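Local structure of 4-alpha-glucanotransferase (Streptococcus agalactiae, 6M6T) at residues I211-D216 with K288-L293; G215-Y220 with Y281-G286; K115-F120 with Q192-K197; I72-L77 with P111-A116. The protein belongs to the amylomaltases, enzymes built on a TIM barrel, and carries bound glycan in its pockets. All coordinates share one frame; numbering follows the deposited sequence.

Interaction 1. Residues I211-D216 with K288-L293; sequences IQIIGD and KMYDYL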
# COMPACT_ATOMS: atom_id res chain seq x y z
N ILE A 211 -3.99 -18.27 6.31
CA ILE A 211 -3.16 -17.15 5.85
C ILE A 211 -3.87 -15.83 6.14
O ILE A 211 -5.02 -15.63 5.72
CB ILE A 211 -2.85 -17.29 4.35
CG1 ILE A 211 -1.86 -18.42 4.14
CG2 ILE A 211 -2.29 -15.97 3.79
CD1 ILE A 211 -0.71 -18.37 5.15
N GLN A 212 -3.17 -14.92 6.82
CA GLN A 212 -3.71 -13.61 7.19
C GLN A 212 -3.04 -12.49 6.40
O GLN A 212 -1.83 -12.54 6.14
CB GLN A 212 -3.52 -13.38 8.69
CG GLN A 212 -4.10 -14.47 9.57
CD GLN A 212 -5.06 -13.91 10.60
OE1 GLN A 212 -4.65 -13.19 11.52
NE2 GLN A 212 -6.34 -14.21 10.43
N ILE A 213 -3.84 -11.47 6.04
CA ILE A 213 -3.40 -10.36 5.18
C ILE A 213 -3.08 -9.12 6.01
O ILE A 213 -3.93 -8.63 6.78
CB ILE A 213 -4.48 -10.02 4.13
CG1 ILE A 213 -4.77 -11.24 3.26
CG2 ILE A 213 -4.05 -8.82 3.28
CD1 ILE A 213 -3.56 -11.69 2.46
N ILE A 214 -1.88 -8.59 5.84
CA ILE A 214 -1.52 -7.29 6.38
C ILE A 214 -1.71 -6.25 5.27
O ILE A 214 -0.91 -6.16 4.34
CB ILE A 214 -0.08 -7.25 6.90
CG1 ILE A 214 0.26 -8.48 7.72
CG2 ILE A 214 0.14 -6.02 7.72
CD1 ILE A 214 1.76 -8.74 7.77
N GLY A 215 -2.78 -5.47 5.40
CA GLY A 215 -2.97 -4.33 4.52
C GLY A 215 -2.24 -3.06 4.97
O GLY A 215 -1.86 -2.90 6.14
N ASP A 216 -2.04 -2.17 4.00
CA ASP A 216 -1.36 -0.89 4.17
C ASP A 216 -2.40 0.22 4.10
O ASP A 216 -3.22 0.25 3.17
CB ASP A 216 -0.30 -0.70 3.07
CG ASP A 216 1.07 -0.24 3.59
OD1 ASP A 216 1.11 0.57 4.55
OD2 ASP A 216 2.11 -0.67 3.03
N LYS A 288 -11.92 -4.18 8.22
CA LYS A 288 -12.69 -5.13 7.43
C LYS A 288 -11.98 -5.52 6.13
O LYS A 288 -12.11 -6.67 5.68
CB LYS A 288 -14.10 -4.60 7.11
CG LYS A 288 -15.00 -5.70 6.50
CD LYS A 288 -16.33 -5.21 5.92
CE LYS A 288 -16.97 -6.28 5.00
NZ LYS A 288 -18.35 -6.69 5.41
N MET A 289 -11.23 -4.61 5.53
CA MET A 289 -10.54 -4.94 4.29
C MET A 289 -9.44 -5.97 4.53
O MET A 289 -9.08 -6.71 3.62
CB MET A 289 -9.95 -3.69 3.65
CG MET A 289 -10.86 -3.01 2.62
SD MET A 289 -11.17 -3.94 1.09
CE MET A 289 -9.50 -4.30 0.50
N TYR A 290 -8.92 -6.04 5.75
CA TYR A 290 -7.72 -6.82 6.01
C TYR A 290 -7.90 -7.63 7.28
O TYR A 290 -8.97 -7.62 7.91
CB TYR A 290 -6.50 -5.89 6.10
CG TYR A 290 -6.42 -4.97 4.91
CD1 TYR A 290 -6.31 -5.48 3.61
CD2 TYR A 290 -6.49 -3.60 5.06
CE1 TYR A 290 -6.23 -4.64 2.51
CE2 TYR A 290 -6.42 -2.75 3.96
CZ TYR A 290 -6.29 -3.27 2.69
OH TYR A 290 -6.22 -2.42 1.62
N ASP A 291 -6.85 -8.36 7.64
CA ASP A 291 -6.76 -9.03 8.92
C ASP A 291 -5.85 -8.28 9.89
O ASP A 291 -6.07 -8.30 11.11
CB ASP A 291 -6.24 -10.47 8.73
CG ASP A 291 -7.02 -11.26 7.66
OD1 ASP A 291 -8.22 -11.56 7.86
OD2 ASP A 291 -6.42 -11.60 6.61
N TYR A 292 -4.83 -7.60 9.36
CA TYR A 292 -3.94 -6.77 10.15
C TYR A 292 -3.69 -5.50 9.37
O TYR A 292 -3.25 -5.57 8.22
CB TYR A 292 -2.61 -7.50 10.45
CG TYR A 292 -2.62 -8.31 11.71
CD1 TYR A 292 -3.22 -9.56 11.75
CD2 TYR A 292 -2.05 -7.82 12.87
CE1 TYR A 292 -3.25 -10.30 12.91
CE2 TYR A 292 -2.07 -8.56 14.05
CZ TYR A 292 -2.67 -9.80 14.06
OH TYR A 292 -2.69 -10.53 15.22
N LEU A 293 -3.93 -4.35 9.98
CA LEU A 293 -3.75 -3.07 9.31
C LEU A 293 -2.43 -2.43 9.73
O LEU A 293 -2.10 -2.38 10.92
CB LEU A 293 -4.90 -2.11 9.63
CG LEU A 293 -4.97 -0.83 8.80
CD1 LEU A 293 -5.57 -1.11 7.40
CD2 LEU A 293 -5.75 0.25 9.55
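Ile214 and Gly215 run parallel to Tyr292 and Leu293 as neighbouring strands, with the CA atoms of Ile214 and Tyr292 4.5 Å apart. Ile213 O accepts two backbone donors, Tyr292 N at 2.9 Å and Asp291 N at 3.1 Å. Further on, Gly215 N gives a weak bond to Tyr292 O.

Before the strand proper begins at Tyr292, a side chain does the work of a backbone acceptor. Asp291 OD2 takes the N-H of Ile213 at 2.6 Å through its anti lone pair, in a nearly straight bond (167°). Its CG lies beside its own backbone N (chi1 -51°), which turns the carboxylate back toward the strand. Asp291 OD1 has weak partners in Lys203 and Asn207. The Gln212 amide stacks on this carboxylate with the planes 12° apart, while Gln212 OE1 lies in plane at the edge of the Tyr292 ring, 3.5 Å from Tyr292 CE1.

The Tyr290 ring lies flat against the backbone: Gly215 CA sits 3.5 Å from the ring centroid, almost on the normal, in a CH-pi contact. Met289 CB covers the opposite face. With strand 43-45 bonded along the other edge of strand 212-217, this is the side-by-side parallel pairing of a TIM barrel, in which helix 277-289 returns the chain to strand 292-295.

Interaction 2. Residues G215-Y220 with Y281-G286; sequences GDMPIY and YRIQSG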
# COMPACT_ATOMS: atom_id res chain seq x y z
N GLY A 215 -2.78 -5.47 5.40
CA GLY A 215 -2.97 -4.33 4.52
C GLY A 215 -2.24 -3.06 4.97
O GLY A 215 -1.86 -2.90 6.14
N ASP A 216 -2.04 -2.17 4.00
CA ASP A 216 -1.36 -0.89 4.17
C ASP A 216 -2.40 0.22 4.10
O ASP A 216 -3.22 0.25 3.17
CB ASP A 216 -0.30 -0.70 3.07
CG ASP A 216 1.07 -0.24 3.59
OD1 ASP A 216 1.11 0.57 4.55
OD2 ASP A 216 2.11 -0.67 3.03
N MET A 217 -2.36 1.14 5.06
CA MET A 217 -3.20 2.34 5.02
C MET A 217 -2.35 3.59 4.86
O MET A 217 -1.66 4.00 5.82
CB MET A 217 -4.06 2.45 6.27
CG MET A 217 -5.11 3.54 6.23
SD MET A 217 -6.18 3.45 7.68
CE MET A 217 -5.53 4.78 8.69
N PRO A 218 -2.35 4.22 3.68
CA PRO A 218 -1.59 5.46 3.52
C PRO A 218 -2.13 6.54 4.44
O PRO A 218 -3.34 6.76 4.51
CB PRO A 218 -1.81 5.82 2.05
CG PRO A 218 -3.04 5.05 1.64
CD PRO A 218 -3.03 3.80 2.44
N ILE A 219 -1.21 7.20 5.16
CA ILE A 219 -1.58 8.28 6.08
C ILE A 219 -2.35 9.37 5.35
O ILE A 219 -3.39 9.84 5.83
CB ILE A 219 -0.35 8.87 6.78
CG1 ILE A 219 -0.76 10.10 7.60
CG2 ILE A 219 0.74 9.24 5.77
CD1 ILE A 219 0.32 10.69 8.52
N TYR A 220 -1.87 9.76 4.18
CA TYR A 220 -2.45 10.86 3.41
C TYR A 220 -3.06 10.34 2.12
O TYR A 220 -2.66 9.31 1.57
CB TYR A 220 -1.39 11.92 3.08
CG TYR A 220 -0.75 12.64 4.25
CD1 TYR A 220 -1.53 13.31 5.20
CD2 TYR A 220 0.64 12.70 4.38
CE1 TYR A 220 -0.93 14.01 6.27
CE2 TYR A 220 1.24 13.39 5.44
CZ TYR A 220 0.45 14.04 6.38
OH TYR A 220 1.06 14.70 7.43
N TYR A 281 -13.84 5.89 10.57
CA TYR A 281 -14.35 5.22 9.38
C TYR A 281 -13.23 4.59 8.55
O TYR A 281 -13.35 3.45 8.06
CB TYR A 281 -15.18 6.23 8.58
CG TYR A 281 -15.28 6.02 7.10
CD1 TYR A 281 -16.21 5.15 6.56
CD2 TYR A 281 -14.47 6.74 6.23
CE1 TYR A 281 -16.32 4.98 5.19
CE2 TYR A 281 -14.57 6.58 4.87
CZ TYR A 281 -15.49 5.70 4.35
OH TYR A 281 -15.58 5.55 2.98
N ARG A 282 -12.11 5.30 8.40
CA ARG A 282 -10.96 4.74 7.70
C ARG A 282 -10.49 3.44 8.36
O ARG A 282 -10.38 2.40 7.70
CB ARG A 282 -9.83 5.76 7.64
CG ARG A 282 -9.99 6.86 6.60
CD ARG A 282 -8.63 7.43 6.18
NE ARG A 282 -7.88 6.48 5.37
CZ ARG A 282 -6.68 6.74 4.85
NH1 ARG A 282 -6.12 7.92 5.06
NH2 ARG A 282 -6.06 5.83 4.12
N ILE A 283 -10.24 3.50 9.67
CA ILE A 283 -9.75 2.36 10.44
C ILE A 283 -10.75 1.21 10.41
O ILE A 283 -10.37 0.04 10.33
CB ILE A 283 -9.43 2.78 11.89
CG1 ILE A 283 -8.27 3.78 11.94
CG2 ILE A 283 -9.09 1.59 12.72
CD1 ILE A 283 -6.91 3.17 11.72
N GLN A 284 -12.04 1.54 10.49
CA GLN A 284 -13.07 0.50 10.49
C GLN A 284 -13.09 -0.25 9.16
O GLN A 284 -13.08 -1.49 9.11
CB GLN A 284 -14.44 1.12 10.79
CG GLN A 284 -15.51 0.14 11.22
CD GLN A 284 -16.74 0.80 11.83
OE1 GLN A 284 -17.63 1.29 11.12
NE2 GLN A 284 -16.81 0.80 13.16
N SER A 285 -13.06 0.50 8.05
CA SER A 285 -13.05 -0.18 6.77
C SER A 285 -11.70 -0.84 6.49
O SER A 285 -11.63 -1.72 5.63
CB SER A 285 -13.43 0.80 5.67
OG SER A 285 -12.28 1.32 5.04
N GLY A 286 -10.65 -0.46 7.22
CA GLY A 286 -9.36 -1.10 7.07
C GLY A 286 -9.33 -2.46 7.73
O GLY A 286 -8.87 -3.45 7.15
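Arg282 and Met217 carry this contact, with Ile283 adding a smaller apolar patch. Arg282 comes off helix 277-289 with its chain bent at chi3 (71°), which swings the guanidinium toward the turn that follows strand 212-217. There Arg282 NH2 donates to Pro218 O at 2.9 Å. The nitrogen lies in the carbonyl plane, but the oxygen stands 24° out of the guanidinium plane. Arg282 NH1 reaches Pro218 O too, at 3.1 Å, in a weak bond, so both terminal nitrogens converge on one buried carbonyl. This fork holds the guanidinium against the backbone just where the strand has ended.

Met217 fills in alongside. Its chain is extended as far as SD and turns only at the end, so that Met217 SD lies over a face of the guanidinium and Met217 CG comes 3.3 Å from Arg282 NH2. The methyl then goes on to Ile283: Met217 CE meets Ile283 CD1 at 3.7 Å, the two side chains crossing at about a right angle. Leu293, from the next strand, touches both Met217 and Ile283.

Ile219, one residue beyond the gripped carbonyl, touches the bound 1,5-anhydro-D-glucitol, and its own O accepts from Tyr266 OH. Arg282, from a helix packed on the barrel, thus holds the turn after strand 212-217, and this turn brings Ile219 to the glycan pocket, which in TIM barrels lies at the C-terminal end of the strands.

Interaction 3. Residues K115-F120 with Q192-K197; sequences KAVKNF and QYFFYK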
# COMPACT_ATOMS: atom_id res chain seq x y z
N LYS A 115 -16.72 -3.64 -21.67
CA LYS A 115 -17.50 -4.78 -22.16
C LYS A 115 -18.08 -5.59 -21.00
O LYS A 115 -19.27 -5.94 -21.00
CB LYS A 115 -16.61 -5.63 -23.09
CG LYS A 115 -17.29 -6.80 -23.82
CD LYS A 115 -18.08 -6.40 -25.09
CE LYS A 115 -17.20 -6.19 -26.32
NZ LYS A 115 -16.14 -7.23 -26.50
N ALA A 116 -17.26 -5.84 -19.97
CA ALA A 116 -17.73 -6.61 -18.82
C ALA A 116 -18.82 -5.88 -18.03
O ALA A 116 -19.77 -6.50 -17.55
CB ALA A 116 -16.57 -6.97 -17.90
N VAL A 117 -18.69 -4.56 -17.87
CA VAL A 117 -19.70 -3.80 -17.13
C VAL A 117 -21.01 -3.72 -17.91
O VAL A 117 -22.11 -3.85 -17.33
CB VAL A 117 -19.15 -2.41 -16.77
CG1 VAL A 117 -20.24 -1.52 -16.19
CG2 VAL A 117 -17.97 -2.54 -15.79
N LYS A 118 -20.92 -3.54 -19.24
CA LYS A 118 -22.10 -3.58 -20.12
C LYS A 118 -22.81 -4.92 -20.03
O LYS A 118 -24.04 -4.97 -20.01
CB LYS A 118 -21.68 -3.29 -21.57
CG LYS A 118 -22.76 -3.51 -22.63
CD LYS A 118 -22.29 -3.04 -24.04
CE LYS A 118 -22.94 -1.71 -24.50
NZ LYS A 118 -22.37 -0.47 -23.85
N ASN A 119 -22.04 -6.03 -19.99
CA ASN A 119 -22.67 -7.35 -19.89
C ASN A 119 -23.19 -7.63 -18.49
O ASN A 119 -24.21 -8.32 -18.35
CB ASN A 119 -21.70 -8.45 -20.31
CG ASN A 119 -21.40 -8.44 -21.79
OD1 ASN A 119 -22.31 -8.32 -22.62
ND2 ASN A 119 -20.12 -8.53 -22.14
N PHE A 120 -22.52 -7.12 -17.45
CA PHE A 120 -23.03 -7.30 -16.09
C PHE A 120 -24.37 -6.59 -15.90
O PHE A 120 -25.26 -7.12 -15.23
CB PHE A 120 -22.03 -6.80 -15.05
CG PHE A 120 -22.66 -6.61 -13.68
CD1 PHE A 120 -22.85 -7.70 -12.84
CD2 PHE A 120 -23.11 -5.36 -13.26
CE1 PHE A 120 -23.45 -7.54 -11.59
CE2 PHE A 120 -23.71 -5.21 -12.03
CZ PHE A 120 -23.88 -6.30 -11.19
N GLN A 192 -15.95 -0.98 -9.19
CA GLN A 192 -15.70 -1.13 -7.75
C GLN A 192 -16.36 -2.40 -7.21
O GLN A 192 -15.78 -3.09 -6.35
CB GLN A 192 -16.17 0.11 -6.98
CG GLN A 192 -15.23 1.34 -7.06
CD GLN A 192 -13.75 1.01 -6.80
OE1 GLN A 192 -13.37 0.61 -5.69
NE2 GLN A 192 -12.92 1.19 -7.82
N TYR A 193 -17.55 -2.73 -7.73
CA TYR A 193 -18.21 -3.97 -7.33
C TYR A 193 -17.36 -5.19 -7.70
O TYR A 193 -17.23 -6.13 -6.90
CB TYR A 193 -19.59 -4.07 -7.97
CG TYR A 193 -20.24 -5.44 -7.89
CD1 TYR A 193 -20.89 -5.87 -6.74
CD2 TYR A 193 -20.21 -6.32 -8.99
CE1 TYR A 193 -21.48 -7.13 -6.67
CE2 TYR A 193 -20.79 -7.58 -8.92
CZ TYR A 193 -21.43 -7.98 -7.76
OH TYR A 193 -22.01 -9.22 -7.69
N PHE A 194 -16.78 -5.17 -8.90
CA PHE A 194 -15.90 -6.25 -9.33
C PHE A 194 -14.72 -6.39 -8.39
O PHE A 194 -14.41 -7.49 -7.91
CB PHE A 194 -15.38 -5.97 -10.73
CG PHE A 194 -16.38 -6.17 -11.79
CD1 PHE A 194 -17.36 -7.15 -11.64
CD2 PHE A 194 -16.36 -5.40 -12.93
CE1 PHE A 194 -18.29 -7.35 -12.62
CE2 PHE A 194 -17.29 -5.59 -13.90
CZ PHE A 194 -18.26 -6.57 -13.75
N PHE A 195 -14.01 -5.28 -8.17
CA PHE A 195 -12.90 -5.26 -7.23
C PHE A 195 -13.27 -5.96 -5.94
O PHE A 195 -12.60 -6.90 -5.53
CB PHE A 195 -12.48 -3.82 -6.93
CG PHE A 195 -11.15 -3.72 -6.28
CD1 PHE A 195 -11.03 -3.83 -4.90
CD2 PHE A 195 -10.00 -3.56 -7.04
CE1 PHE A 195 -9.78 -3.76 -4.29
CE2 PHE A 195 -8.75 -3.48 -6.45
CZ PHE A 195 -8.63 -3.57 -5.07
N TYR A 196 -14.31 -5.47 -5.28
CA TYR A 196 -14.58 -5.98 -3.94
C TYR A 196 -15.00 -7.44 -3.97
O TYR A 196 -14.56 -8.22 -3.12
CB TYR A 196 -15.61 -5.10 -3.24
CG TYR A 196 -14.95 -3.94 -2.56
CD1 TYR A 196 -14.29 -2.97 -3.31
CD2 TYR A 196 -14.94 -3.83 -1.17
CE1 TYR A 196 -13.65 -1.90 -2.70
CE2 TYR A 196 -14.30 -2.76 -0.54
CZ TYR A 196 -13.66 -1.80 -1.32
OH TYR A 196 -13.02 -0.74 -0.74
N LYS A 197 -15.83 -7.84 -4.94
CA LYS A 197 -16.22 -9.25 -5.08
C LYS A 197 -14.98 -10.16 -5.20
O LYS A 197 -14.81 -11.12 -4.42
CB LYS A 197 -17.14 -9.40 -6.30
CG LYS A 197 -17.90 -10.72 -6.43
CD LYS A 197 -17.76 -11.27 -7.86
CE LYS A 197 -19.03 -11.98 -8.33
NZ LYS A 197 -19.50 -12.95 -7.31
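An aromatic cluster of Phe120, Tyr193 and Phe194 joins two helices that cross almost perpendicularly, with short-segment axes 11.8 Å apart and at 92°. Phe194 reaches across from helix 182-208 and settles among Ala116, Val117 and Phe120 of helix 105-122. The leading edge of its ring makes the contacts: Phe194 CE2 lies 3.7 Å from Val117 CG2, and Phe194 CZ lies 4.0 Å from Phe120 CB. The backbone takes part as well, since Ala116 O stands near the plane of the Phe194 ring at its edge.

Phe120 answers from the other helix. Its CG is anti to the backbone N (chi1 164°), which sends the ring out across the gap between the helices. The Phe194 ring turns its edge toward the Phe120 face in an offset edge-to-face pair, with centroids 6.0 Å apart and planes at 76°. Tyr193 meets Phe120 differently: Phe120 CE1 and Tyr193 CE2 approach to 3.8 Å, and the rings are tilted obliquely to each other. The two neighbours on helix 182-208 thus share one phenylalanine, and the side chains that meet across the contact do so through carbon atoms alone.

Other helices close round the cluster. Met129 of helix 126-134 touches both Phe120 and Tyr193, and Phe133 of that helix meets the Tyr193 ring edge-to-face. Val117 continues along helix 182-208 to Tyr187, Val190 and Thr191. Leu77 of the short helix 74-78 and Ile72 in the loop before it also touch Phe194, well outside the barrel strands.

Interaction 4. Residues I72-L77 with P111-A116; sequences IDFDLL and PVLEKA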
# COMPACT_ATOMS: atom_id res chain seq x y z
N ILE A 72 -8.15 -6.03 -11.20
CA ILE A 72 -9.26 -6.92 -11.56
C ILE A 72 -8.78 -7.95 -12.58
O ILE A 72 -8.01 -7.63 -13.51
CB ILE A 72 -10.45 -6.10 -12.08
CG1 ILE A 72 -11.32 -5.69 -10.89
CG2 ILE A 72 -11.26 -6.90 -13.09
CD1 ILE A 72 -12.43 -4.78 -11.28
N ASP A 73 -9.20 -9.20 -12.40
CA ASP A 73 -8.72 -10.28 -13.23
C ASP A 73 -9.69 -10.54 -14.37
O ASP A 73 -10.89 -10.75 -14.14
CB ASP A 73 -8.52 -11.57 -12.43
CG ASP A 73 -7.91 -12.68 -13.27
OD1 ASP A 73 -6.83 -12.47 -13.87
OD2 ASP A 73 -8.53 -13.77 -13.33
N PHE A 74 -9.17 -10.52 -15.59
CA PHE A 74 -10.01 -10.82 -16.74
C PHE A 74 -10.47 -12.28 -16.75
O PHE A 74 -11.58 -12.57 -17.19
CB PHE A 74 -9.27 -10.47 -18.02
CG PHE A 74 -9.09 -9.00 -18.23
CD1 PHE A 74 -9.85 -8.09 -17.52
CD2 PHE A 74 -8.16 -8.53 -19.13
CE1 PHE A 74 -9.70 -6.74 -17.70
CE2 PHE A 74 -7.99 -7.17 -19.32
CZ PHE A 74 -8.77 -6.27 -18.61
N ASP A 75 -9.64 -13.21 -16.25
CA ASP A 75 -10.01 -14.62 -16.30
C ASP A 75 -11.17 -14.92 -15.36
O ASP A 75 -12.14 -15.59 -15.74
CB ASP A 75 -8.80 -15.50 -15.95
CG ASP A 75 -7.73 -15.51 -17.04
OD1 ASP A 75 -8.10 -15.54 -18.24
OD2 ASP A 75 -6.53 -15.48 -16.70
N LEU A 76 -11.09 -14.43 -14.12
CA LEU A 76 -12.21 -14.58 -13.20
C LEU A 76 -13.48 -13.99 -13.78
O LEU A 76 -14.59 -14.50 -13.52
CB LEU A 76 -11.86 -13.92 -11.87
CG LEU A 76 -11.18 -14.81 -10.83
CD1 LEU A 76 -10.94 -14.02 -9.56
CD2 LEU A 76 -12.02 -16.05 -10.56
N LEU A 77 -13.34 -12.93 -14.58
CA LEU A 77 -14.46 -12.25 -15.21
C LEU A 77 -15.02 -13.04 -16.38
O LEU A 77 -16.24 -12.99 -16.63
CB LEU A 77 -14.03 -10.86 -15.70
CG LEU A 77 -14.13 -9.68 -14.76
CD1 LEU A 77 -14.16 -8.42 -15.61
CD2 LEU A 77 -15.36 -9.79 -13.87
N PRO A 111 -11.52 -0.86 -22.92
CA PRO A 111 -12.50 -1.64 -23.70
C PRO A 111 -12.99 -2.90 -23.01
O PRO A 111 -14.20 -3.19 -23.01
CB PRO A 111 -11.73 -1.99 -24.99
CG PRO A 111 -10.28 -1.66 -24.70
CD PRO A 111 -10.36 -0.49 -23.75
N VAL A 112 -12.07 -3.65 -22.38
CA VAL A 112 -12.39 -4.93 -21.76
C VAL A 112 -13.30 -4.74 -20.54
O VAL A 112 -14.33 -5.42 -20.39
CB VAL A 112 -11.09 -5.65 -21.37
CG1 VAL A 112 -11.41 -7.04 -20.84
CG2 VAL A 112 -10.09 -5.66 -22.52
N LEU A 113 -12.89 -3.86 -19.63
CA LEU A 113 -13.70 -3.58 -18.45
C LEU A 113 -15.07 -3.03 -18.85
O LEU A 113 -16.10 -3.39 -18.25
CB LEU A 113 -12.97 -2.62 -17.50
CG LEU A 113 -11.73 -3.13 -16.73
CD1 LEU A 113 -10.83 -1.99 -16.26
CD2 LEU A 113 -12.12 -4.01 -15.56
N GLU A 114 -15.11 -2.16 -19.86
CA GLU A 114 -16.38 -1.62 -20.30
C GLU A 114 -17.28 -2.72 -20.87
O GLU A 114 -18.49 -2.74 -20.59
CB GLU A 114 -16.15 -0.52 -21.33
CG GLU A 114 -16.37 0.89 -20.79
CD GLU A 114 -15.43 1.92 -21.40
OE1 GLU A 114 -15.06 1.78 -22.59
OE2 GLU A 114 -15.04 2.86 -20.68
N LYS A 115 -16.72 -3.64 -21.67
CA LYS A 115 -17.50 -4.78 -22.16
C LYS A 115 -18.08 -5.59 -21.00
O LYS A 115 -19.27 -5.94 -21.00
CB LYS A 115 -16.61 -5.63 -23.09
CG LYS A 115 -17.29 -6.80 -23.82
CD LYS A 115 -18.08 -6.40 -25.09
CE LYS A 115 -17.20 -6.19 -26.32
NZ LYS A 115 -16.14 -7.23 -26.50
N ALA A 116 -17.26 -5.84 -19.97
CA ALA A 116 -17.73 -6.61 -18.82
C ALA A 116 -18.82 -5.88 -18.03
O ALA A 116 -19.77 -6.50 -17.55
CB ALA A 116 -16.57 -6.97 -17.90
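Asp73 OD2 accepts the N-H of Leu76 at 2.8 Å, an N-cap bond that starts the short helix carrying Phe74 and Leu77 against Val112 and Ala116. The amide comes from above the carboxylate plane, 38° out of it, in a fairly straight bond. Thr24 OG1 bonds the other carboxylate oxygen, and Gln198 OE1 accepts from the Asp73 backbone N, so the cap is tied to its surroundings on several counts.

Across the contact everything is hydrocarbon. Val112 CG1 stands over the centre of the Phe74 ring, 3.5 Å from the centroid and 11° off the normal, a clear CH-pi contact. This branch of Val112 is anti to the backbone N (chi1 -175°), which aims it at the ring. Leu113 comes to the same ring from another direction: Leu113 CD2 sits near the ring plane at the edge, 4.2 Å from Phe74 CE1. Leu113 CD2 also meets Ile72 CG2 at 3.9 Å, so one methyl touches both side chains. Farther along, Leu77 CD1 reaches Ala116 CB at 3.6 Å. Tyr88 meets the Phe74 ring edge-to-face from outside the two segments.

The polar work and the apolar work are therefore divided. Asp73 caps the start of the short helix and probably helps to set where it begins, while the adhesion of that helix to helix 105-122 comes from dispersion, CH-pi contact and the burial of methyl groups and one aromatic ring.

The four contacts form two pairs. Interactions 1 and 2 share Gly215 and Asp216, their centres are 10 Å apart, and they meet where Leu293 CD2 lies 3.7 Å from Met217 SD. Together they follow one barrel strand toward the ligand: the Asp216 side chain is about 6 Å from the bound 1,5-anhydro-D-glucitol and that of Ile219 about 4 Å. Interactions 3 and 4 share Lys115 and Ala116, with centres 7 Å apart, and Ile72 packs against Phe194 between them. Helix 182-208 bridges the pairs: Tyr196 CE2 touches Met289 SD at 3.7 Å, although the centres of interactions 1 and 3 are 23 Å apart.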